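Local structure of SusD superfamily protein (3MYV) at residues A[108-111]-A[112-116]; A[166-169]-A[170-174]; A[372-375]-A[376-379]. The protein probably binds polysaccharides at the outer membrane of the gut bacterium Bacteroides vulgatus, in the manner of SusD. All blocks are in the same frame, centred on the assembly; numbering follows the deposited sequence.

Overall arrangement
Contacts 1 and 2 each lie within a single helix, 103-128 and 160-177 respectively, and the two helices pack side by side with the contact centres 10 Å apart. Between them, Ala174 CB rests 3.2 Å from Gly111 O and Thr170 CG2 3.4 Å from Met114 O. Contact 1 is buried; contact 2 has one buried flank and one facing water. Both carry a threonine whose hydroxyl and amide share a carbonyl one turn back. Contact 3 is a surface loop between helices 350-367 and 380-391, its centre about 39 Å from that of contact 1 and 34 Å from that of contact 2. There, turns, waters and a bound ethanediol replace regular helical bonding.

Contact 1 (A[108-111]-A[112-116]); sequences ALKG and ETMAV
Thr113 turns its hydroxyl back along the helix onto Leu109, and the stretch is tightly knit here. Leu109 O is gripped twice: Thr113 N reaches it at 2.9 Å, and Thr113 OG1 donates to it at 2.8 Å from the opposite face of the carbonyl plane. The hydroxyl can do this because chi1 of -57° sets OG1 beside its own backbone N, facing the previous turn. A polar side chain is thus satisfied within the helix while it packs against Val20 of helix 13-27 and Ala86, Ile89 and Leu90 of helix 77-94. Next to it, Glu112 and Leu109 run side by side in the same direction, with Leu109 CD2 3.8 Å from Glu112 OE1. The carboxylate is buried but not abandoned: OE2 forms a salt bridge with Arg186 and a hydrogen bond with Tyr24, and the arginine probably favours the ionised form.

Lys110 is the looser part. It stretches out fully extended on a partly exposed side, and its CE only brushes Met114 SE at 4.2 Å. Met114, a selenomethionine, is itself buried: it bends at chi3 (69°) and packs on Thr170, Glu173 and Ala174 of helix 160-177. Between the two residues, Met114 N bonds Lys110 O at 3.0 Å. Such close layering of long helices on several flanks is characteristic of the alpha-helical, TPR-like part of SusD-family proteins.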
ATOM      1  N   ALA A 108       3.265 -17.547  16.837  1.00 19.70           N
ATOM      2  CA  ALA A 108       3.112 -17.113  15.437  1.00 21.45           C
ATOM      3  C   ALA A 108       1.924 -16.150  15.289  1.00 19.15           C
ATOM      4  O   ALA A 108       2.001 -15.113  14.599  1.00 18.51           O
ATOM      5  CB  ALA A 108       2.930 -18.327  14.533  1.00 20.23           C
ATOM      6  N   LEU A 109       0.825 -16.497  15.938  1.00 19.03           N
ATOM      7  CA  LEU A 109      -0.373 -15.661  15.920  1.00 20.29           C
ATOM      8  C   LEU A 109      -0.143 -14.317  16.628  1.00 17.47           C
ATOM      9  O   LEU A 109      -0.608 -13.271  16.160  1.00 15.65           O
ATOM     10  CB  LEU A 109      -1.562 -16.408  16.500  1.00 17.64           C
ATOM     11  CG  LEU A 109      -2.074 -17.561  15.636  1.00 22.47           C
ATOM     12  CD1 LEU A 109      -3.063 -18.469  16.437  1.00 19.02           C
ATOM     13  CD2 LEU A 109      -2.734 -17.043  14.370  1.00 15.57           C
ATOM     14  N   LYS A 110       0.589 -14.339  17.740  1.00 19.74           N
ATOM     15  CA  LYS A 110       0.964 -13.098  18.426  1.00 16.97           C
ATOM     16  C   LYS A 110       1.772 -12.186  17.479  1.00 17.91           C
ATOM     17  O   LYS A 110       1.457 -10.999  17.328  1.00 14.94           O
ATOM     18  CB  LYS A 110       1.769 -13.391  19.675  1.00 17.93           C
ATOM     19  CG  LYS A 110       2.327 -12.150  20.371  1.00 24.63           C
ATOM     20  CD  LYS A 110       3.104 -12.506  21.652  1.00 23.43           C
ATOM     21  CE  LYS A 110       3.901 -11.295  22.165  1.00 28.42           C
ATOM     22  NZ  LYS A 110       4.661 -11.599  23.432  1.00 25.77           N
ATOM     23  N   GLY A 111       2.793 -12.747  16.841  1.00 16.32           N
ATOM     24  CA  GLY A 111       3.608 -11.998  15.878  1.00 17.22           C
ATOM     25  C   GLY A 111       2.795 -11.427  14.735  1.00 16.53           C
ATOM     26  O   GLY A 111       2.985 -10.265  14.305  1.00 14.08           O
ATOM     27  N   GLU A 112       1.869 -12.241  14.241  1.00 16.30           N
ATOM     28  CA  GLU A 112       1.050 -11.850  13.103  1.00 17.21           C
ATOM     29  C   GLU A 112       0.135 -10.697  13.502  1.00 15.40           C
ATOM     30  O   GLU A 112      -0.029  -9.754  12.749  1.00 16.00           O
ATOM     31  CB  GLU A 112       0.231 -13.044  12.588  1.00 15.98           C
ATOM     32  CG  GLU A 112      -0.585 -12.720  11.354  1.00 15.75           C
ATOM     33  CD  GLU A 112      -1.454 -13.866  10.846  1.00 23.82           C
ATOM     34  OE1 GLU A 112      -1.407 -14.983  11.420  1.00 20.27           O
ATOM     35  OE2 GLU A 112      -2.201 -13.633   9.860  1.00 18.54           O
ATOM     36  N   THR A 113      -0.444 -10.783  14.698  1.00 15.48           N
ATOM     37  CA  THR A 113      -1.256  -9.694  15.253  1.00 15.54           C
ATOM     38  C   THR A 113      -0.453  -8.391  15.362  1.00 13.07           C
ATOM     39  O   THR A 113      -0.940  -7.312  15.033  1.00 15.30           O
ATOM     40  CB  THR A 113      -1.827 -10.084  16.628  1.00 17.23           C
ATOM     41  OG1 THR A 113      -2.602 -11.291  16.501  1.00 15.66           O
ATOM     42  CG2 THR A 113      -2.695  -8.945  17.221  1.00 15.97           C
HETATM   43  N   MSE A 114       0.795  -8.488  15.799  1.00 15.74           N
HETATM   44  CA  MSE A 114       1.662  -7.327  15.851  1.00 13.92           C
HETATM   45  C   MSE A 114       1.934  -6.787  14.453  1.00 14.59           C
HETATM   46  O   MSE A 114       2.056  -5.575  14.291  1.00 14.63           O
HETATM   47  CB  MSE A 114       2.973  -7.639  16.582  1.00 17.12           C
HETATM   48  CG  MSE A 114       2.792  -8.000  18.055  1.00 17.20           C
HETATM   49 SE   MSE A 114       4.409  -8.741  18.850  0.75 16.92          SE
HETATM   50  CE  MSE A 114       5.476  -7.171  18.852  1.00 17.72           C
ATOM     51  N   ALA A 115       2.071  -7.664  13.455  1.00 14.51           N
ATOM     52  CA  ALA A 115       2.281  -7.213  12.057  1.00 13.39           C
ATOM     53  C   ALA A 115       1.057  -6.407  11.561  1.00 15.26           C
ATOM     54  O   ALA A 115       1.206  -5.367  10.923  1.00 15.00           O
ATOM     55  CB  ALA A 115       2.555  -8.437  11.138  1.00 14.62           C
ATOM     56  N   VAL A 116      -0.145  -6.907  11.851  1.00 14.22           N
ATOM     57  CA  VAL A 116      -1.396  -6.181  11.558  1.00 14.76           C
ATOM     58  C   VAL A 116      -1.407  -4.786  12.209  1.00 14.71           C
ATOM     59  O   VAL A 116      -1.675  -3.773  11.556  1.00 12.60           O
ATOM     60  CB  VAL A 116      -2.649  -7.018  11.920  1.00 14.61           C
ATOM     61  CG1 VAL A 116      -3.933  -6.191  11.703  1.00 13.14           C
ATOM     62  CG2 VAL A 116      -2.704  -8.340  11.068  1.00 13.09           C
TER

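Contact 2 (A[166-169]-A[170-174]); sequences FIIE and TLEEA
Phe166 and Thr170 meet one turn apart in an alpha helix of the TPR-like region of this SusD-family protein, where i to i+4 backbone bonds run throughout. Among these, Glu172 N reaches Ile168 O at 2.8 Å and Leu171 N reaches Ile167 O at 3.0 Å.

A side-chain hydrogen bond joins the backbone set at Thr170. Its OG1 donates to Phe166 O at 2.7 Å, standing 36° out of the carbonyl plane, while Thr170 N approaches the same oxygen from the opposite face. The hydroxyl therefore spends its proton on the carbonyl, even though it sits over an aromatic ring.

That ring supplies the face contact. With CG anti to the backbone N (chi1 167°), Phe166 brings one face of its ring to the threonine hydroxyl, and Thr170 OG1 sits 3.1 Å above the ring plane, displaced toward the rim at CE1. Met114 of helix 103-128 packs on the Thr170 side chain, while Phe166 touches Ile117 of that helix.

Packing continues on the flank facing helix 189-202, where the Ile168 CG2 methyl lies against the carboxylate of Glu172, 3.3 Å from OE2, an oxygen that is hydrogen-bonded to Tyr200 OH. Ile199 of that helix lies against Ile167, Ile168 and Leu171.

Water-mediated bonding belongs to the exposed flank, where a water gives a weak bond to Glu169 O and a short one, 2.5 Å, to Glu173 OE1.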
ATOM      1  N   PHE A 166       7.680   3.083  17.081  1.00 16.18           N
ATOM      2  CA  PHE A 166       6.824   1.991  17.501  1.00 16.16           C
ATOM      3  C   PHE A 166       6.587   0.937  16.411  1.00 14.26           C
ATOM      4  O   PHE A 166       6.660  -0.269  16.675  1.00 16.48           O
ATOM      5  CB  PHE A 166       5.454   2.526  17.962  1.00 15.76           C
ATOM      6  CG  PHE A 166       4.415   1.454  18.116  1.00 15.96           C
ATOM      7  CD1 PHE A 166       4.471   0.580  19.190  1.00 19.37           C
ATOM      8  CD2 PHE A 166       3.390   1.332  17.207  1.00 17.80           C
ATOM      9  CE1 PHE A 166       3.544  -0.435  19.333  1.00 19.80           C
ATOM     10  CE2 PHE A 166       2.427   0.330  17.357  1.00 19.64           C
ATOM     11  CZ  PHE A 166       2.505  -0.545  18.418  1.00 19.36           C
ATOM     12  N   ILE A 167       6.254   1.394  15.213  1.00 13.44           N
ATOM     13  CA  ILE A 167       5.997   0.512  14.081  1.00 13.70           C
ATOM     14  C   ILE A 167       7.202  -0.395  13.792  1.00 15.02           C
ATOM     15  O   ILE A 167       7.059  -1.613  13.607  1.00 15.62           O
ATOM     16  CB  ILE A 167       5.613   1.350  12.817  1.00 14.46           C
ATOM     17  CG1 ILE A 167       4.218   1.956  12.981  1.00 15.13           C
ATOM     18  CG2 ILE A 167       5.661   0.504  11.560  1.00 15.59           C
ATOM     19  CD1 ILE A 167       4.006   3.279  12.145  1.00 15.02           C
ATOM     20  N   ILE A 168       8.394   0.184  13.766  1.00 15.31           N
ATOM     21  CA  ILE A 168       9.590  -0.593  13.412  1.00 13.57           C
ATOM     22  C   ILE A 168       9.934  -1.639  14.490  1.00 16.16           C
ATOM     23  O   ILE A 168      10.178  -2.818  14.182  1.00 17.53           O
ATOM     24  CB  ILE A 168      10.778   0.333  13.082  1.00 14.83           C
ATOM     25  CG1 ILE A 168      10.516   1.034  11.721  1.00 14.50           C
ATOM     26  CG2 ILE A 168      12.094  -0.479  13.052  1.00 17.28           C
ATOM     27  CD1 ILE A 168      11.300   2.344  11.505  1.00 13.92           C
ATOM     28  N   GLU A 169       9.900  -1.224  15.751  1.00 16.29           N
ATOM     29  CA  GLU A 169      10.172  -2.117  16.888  1.00 17.09           C
ATOM     30  C   GLU A 169       9.171  -3.260  16.923  1.00 15.95           C
ATOM     31  O   GLU A 169       9.527  -4.407  17.194  1.00 15.75           O
ATOM     32  CB  GLU A 169      10.093  -1.370  18.216  1.00 20.40           C
ATOM     33  CG  GLU A 169      11.381  -0.768  18.687  1.00 32.90           C
ATOM     34  CD  GLU A 169      11.248  -0.055  20.045  1.00 44.90           C
ATOM     35  OE1 GLU A 169      10.436  -0.500  20.906  1.00 37.42           O
ATOM     36  OE2 GLU A 169      11.957   0.962  20.231  1.00 47.68           O
ATOM     37  N   THR A 170       7.915  -2.921  16.686  1.00 16.27           N
ATOM     38  CA  THR A 170       6.845  -3.905  16.647  1.00 17.33           C
ATOM     39  C   THR A 170       7.060  -4.944  15.548  1.00 16.50           C
ATOM     40  O   THR A 170       6.963  -6.152  15.781  1.00 16.33           O
ATOM     41  CB  THR A 170       5.506  -3.203  16.455  1.00 18.64           C
ATOM     42  OG1 THR A 170       5.278  -2.370  17.581  1.00 15.35           O
ATOM     43  CG2 THR A 170       4.384  -4.215  16.336  1.00 16.58           C
ATOM     44  N   LEU A 171       7.367  -4.472  14.349  1.00 15.89           N
ATOM     45  CA  LEU A 171       7.539  -5.364  13.224  1.00 16.08           C
ATOM     46  C   LEU A 171       8.849  -6.166  13.333  1.00 16.14           C
ATOM     47  O   LEU A 171       8.851  -7.345  13.023  1.00 16.61           O
ATOM     48  CB  LEU A 171       7.420  -4.550  11.929  1.00 18.12           C
ATOM     49  CG  LEU A 171       6.965  -5.160  10.622  1.00 26.23           C
ATOM     50  CD1 LEU A 171       5.832  -6.156  10.743  1.00 12.35           C
ATOM     51  CD2 LEU A 171       6.648  -3.970   9.705  1.00 23.29           C
ATOM     52  N   GLU A 172       9.936  -5.571  13.847  1.00 16.56           N
ATOM     53  CA  GLU A 172      11.174  -6.318  14.070  1.00 16.75           C
ATOM     54  C   GLU A 172      10.906  -7.494  15.030  1.00 18.41           C
ATOM     55  O   GLU A 172      11.325  -8.622  14.768  1.00 17.72           O
ATOM     56  CB  GLU A 172      12.304  -5.403  14.598  1.00 17.97           C
ATOM     57  CG  GLU A 172      12.776  -4.394  13.563  1.00 16.90           C
ATOM     58  CD  GLU A 172      13.735  -3.346  14.136  1.00 19.44           C
ATOM     59  OE1 GLU A 172      13.729  -3.122  15.362  1.00 19.76           O
ATOM     60  OE2 GLU A 172      14.484  -2.732  13.351  1.00 21.35           O
ATOM     61  N   GLU A 173      10.151  -7.248  16.099  1.00 20.38           N
ATOM     62  CA  GLU A 173       9.785  -8.328  17.007  1.00 19.95           C
ATOM     63  C   GLU A 173       8.831  -9.351  16.359  1.00 18.69           C
ATOM     64  O   GLU A 173       9.029 -10.568  16.510  1.00 19.02           O
ATOM     65  CB  GLU A 173       9.235  -7.785  18.323  1.00 19.77           C
ATOM     66  CG  GLU A 173       8.936  -8.881  19.302  1.00 22.06           C
ATOM     67  CD  GLU A 173       8.381  -8.408  20.626  1.00 29.56           C
ATOM     68  OE1 GLU A 173       8.346  -7.175  20.880  1.00 26.49           O
ATOM     69  OE2 GLU A 173       7.975  -9.297  21.405  1.00 30.55           O
ATOM     70  N   ALA A 174       7.820  -8.868  15.644  1.00 15.80           N
ATOM     71  CA  ALA A 174       6.851  -9.733  14.953  1.00 17.41           C
ATOM     72  C   ALA A 174       7.545 -10.774  14.073  1.00 17.35           C
ATOM     73  O   ALA A 174       7.215 -11.976  14.105  1.00 17.35           O
ATOM     74  CB  ALA A 174       5.873  -8.894  14.109  1.00 18.39           C
TER
HETATM   75  O   HOH W   1       8.195  -4.841  20.047  1.00 32.47           O

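Contact 3 (A[372-375]-A[376-379]); sequences EVTM and ADYT. With EDO (1,2-ethanediol), chain G.
Met375 and Tyr378 are tied by the straighter of the two backbone bonds here, Tyr378 N to Met375 O at 3.0 Å with an N-H...O angle of 162°. One residue earlier, Asp377 N reaches Thr374 O at 2.9 Å, more bent at 138°. Both donors stand well above the carbonyl planes, as fits a tight 3-10 turn. An ethanediol, probably from the crystallisation liquor, spans the outside of the turn: its O1 donates to Met375 O and its O2 to Tyr378 O, each at 2.7 Å. Met375 O thus serves two donors.

Water bridges Thr374 to the carboxylate of Asp377 twice, once from its backbone N and once from its hydroxyl. The first water accepts from Thr374 N and donates to Asp377 OD2 at 2.6 Å, adding a weak bond to Glu372 O. The second joins Thr374 OG1, at 2.7 Å, to the same OD2 more weakly.

Further out comes the packing. Met375, a selenomethionine, starts with CG anti to its N, then bends at chi2 (60°) and chi3, bringing SE to the rim of the Tyr378 ring. Met375 SE lies 3.9 Å from Tyr378 CD2, close to the ring plane, an edge-on Met-aromatic contact. The buried tyrosine side chain packs against Leu357 and Leu360 of helix 350-367, and its OH bonds to Ala342 O. Val373 CG1 lies 3.8 Å from Asp377 O, against the backbone of the turn.

The chain then makes an inverse gamma turn centred on Tyr378, closed by a weak Thr379 N to Asp377 O bond, and Thr379 OG1 takes the N-H of Arg382: a 3-10 turn leading through a gamma turn into the N-cap of helix 380-391.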
ATOM      1  N   GLU A 372      17.621  -2.024 -20.564  1.00 16.03           N
ATOM      2  CA  GLU A 372      18.566  -2.166 -19.454  1.00 17.35           C
ATOM      3  C   GLU A 372      18.718  -0.841 -18.738  1.00 14.08           C
ATOM      4  O   GLU A 372      18.305   0.196 -19.255  1.00 16.47           O
ATOM      5  CB  GLU A 372      19.919  -2.635 -19.991  1.00 16.26           C
ATOM      6  CG  GLU A 372      20.600  -1.629 -20.924  1.00 20.11           C
ATOM      7  CD  GLU A 372      22.006  -2.039 -21.367  1.00 18.78           C
ATOM      8  OE1 GLU A 372      22.414  -3.209 -21.125  1.00 17.86           O
ATOM      9  OE2 GLU A 372      22.669  -1.175 -21.999  1.00 15.91           O
ATOM     10  N   VAL A 373      19.292  -0.853 -17.541  1.00 14.13           N
ATOM     11  CA  VAL A 373      19.760   0.409 -16.939  1.00 13.58           C
ATOM     12  C   VAL A 373      21.264   0.275 -16.687  1.00 16.29           C
ATOM     13  O   VAL A 373      21.701  -0.642 -15.966  1.00 14.77           O
ATOM     14  CB  VAL A 373      19.008   0.758 -15.618  1.00 15.22           C
ATOM     15  CG1 VAL A 373      19.533   2.071 -14.997  1.00 14.21           C
ATOM     16  CG2 VAL A 373      17.500   0.862 -15.876  1.00 14.31           C
ATOM     17  N   THR A 374      22.041   1.147 -17.327  1.00 14.53           N
ATOM     18  CA  THR A 374      23.496   1.215 -17.109  1.00 15.82           C
ATOM     19  C   THR A 374      23.766   2.023 -15.822  1.00 15.83           C
ATOM     20  O   THR A 374      22.935   2.822 -15.391  1.00 13.90           O
ATOM     21  CB  THR A 374      24.185   1.929 -18.247  1.00 18.50           C
ATOM     22  OG1 THR A 374      23.693   3.275 -18.292  1.00 17.62           O
ATOM     23  CG2 THR A 374      23.931   1.204 -19.622  1.00 17.46           C
HETATM   24  N   MSE A 375      24.950   1.851 -15.237  1.00 14.37           N
HETATM   25  CA  MSE A 375      25.318   2.593 -14.011  1.00 15.45           C
HETATM   26  C   MSE A 375      25.190   4.119 -14.203  1.00 14.38           C
HETATM   27  O   MSE A 375      24.722   4.831 -13.288  1.00 15.37           O
HETATM   28  CB  MSE A 375      26.744   2.202 -13.552  1.00 14.89           C
HETATM   29  CG  MSE A 375      27.258   2.962 -12.341  1.00 22.01           C
HETATM   30 SE   MSE A 375      26.131   2.693 -10.763  0.75 13.51          SE
HETATM   31  CE  MSE A 375      26.775   0.937 -10.238  1.00 16.33           C
ATOM     32  N   ALA A 376      25.539   4.606 -15.395  1.00 14.00           N
ATOM     33  CA  ALA A 376      25.473   6.052 -15.700  1.00 14.98           C
ATOM     34  C   ALA A 376      24.038   6.577 -15.562  1.00 15.93           C
ATOM     35  O   ALA A 376      23.820   7.729 -15.221  1.00 16.98           O
ATOM     36  CB  ALA A 376      26.001   6.332 -17.118  1.00 16.19           C
ATOM     37  N   ASP A 377      23.069   5.711 -15.831  1.00 14.18           N
ATOM     38  CA  ASP A 377      21.647   6.068 -15.796  1.00 15.30           C
ATOM     39  C   ASP A 377      20.952   5.672 -14.475  1.00 14.37           C
ATOM     40  O   ASP A 377      19.711   5.783 -14.359  1.00 14.49           O
ATOM     41  CB  ASP A 377      20.939   5.361 -16.977  1.00 15.35           C
ATOM     42  CG  ASP A 377      21.277   5.980 -18.323  1.00 22.56           C
ATOM     43  OD1 ASP A 377      21.774   7.116 -18.337  1.00 24.89           O
ATOM     44  OD2 ASP A 377      21.044   5.323 -19.356  1.00 22.41           O
ATOM     45  N   TYR A 378      21.718   5.173 -13.501  1.00 14.64           N
ATOM     46  CA  TYR A 378      21.144   4.671 -12.237  1.00 16.72           C
ATOM     47  C   TYR A 378      20.976   5.813 -11.241  1.00 18.09           C
ATOM     48  O   TYR A 378      21.829   6.035 -10.373  1.00 16.91           O
ATOM     49  CB  TYR A 378      22.041   3.582 -11.637  1.00 16.37           C
ATOM     50  CG  TYR A 378      21.561   2.886 -10.378  1.00 16.96           C
ATOM     51  CD1 TYR A 378      20.213   2.558 -10.174  1.00 14.03           C
ATOM     52  CD2 TYR A 378      22.471   2.465  -9.423  1.00 18.13           C
ATOM     53  CE1 TYR A 378      19.803   1.850  -9.027  1.00 17.79           C
ATOM     54  CE2 TYR A 378      22.069   1.773  -8.276  1.00 13.16           C
ATOM     55  CZ  TYR A 378      20.729   1.457  -8.094  1.00 17.51           C
ATOM     56  OH  TYR A 378      20.336   0.780  -6.960  1.00 14.04           O
ATOM     57  N   THR A 379      19.865   6.525 -11.403  1.00 15.40           N
ATOM     58  CA  THR A 379      19.504   7.663 -10.597  1.00 14.61           C
ATOM     59  C   THR A 379      18.223   7.348  -9.818  1.00 15.72           C
ATOM     60  O   THR A 379      17.469   6.451 -10.178  1.00 15.18           O
ATOM     61  CB  THR A 379      19.236   8.895 -11.481  1.00 16.37           C
ATOM     62  OG1 THR A 379      18.042   8.701 -12.264  1.00 14.41           O
ATOM     63  CG2 THR A 379      20.425   9.161 -12.421  1.00 14.97           C
TER
HETATM   64  C1  EDO G 507      25.710   7.591 -11.471  1.00 33.16           C
HETATM   65  O1  EDO G 507      25.406   6.229 -11.115  1.00 32.51           O
HETATM   66  C2  EDO G 507      24.402   8.324 -11.709  1.00 32.85           C
HETATM   67  O2  EDO G 507      23.524   8.103 -10.596  1.00 34.14           O
HETATM   68  O   HOH W   2      20.211   2.927 -18.993  1.00 17.89           O
HETATM   69  O   HOH W   3      23.980   4.822 -20.471  1.00 23.20           O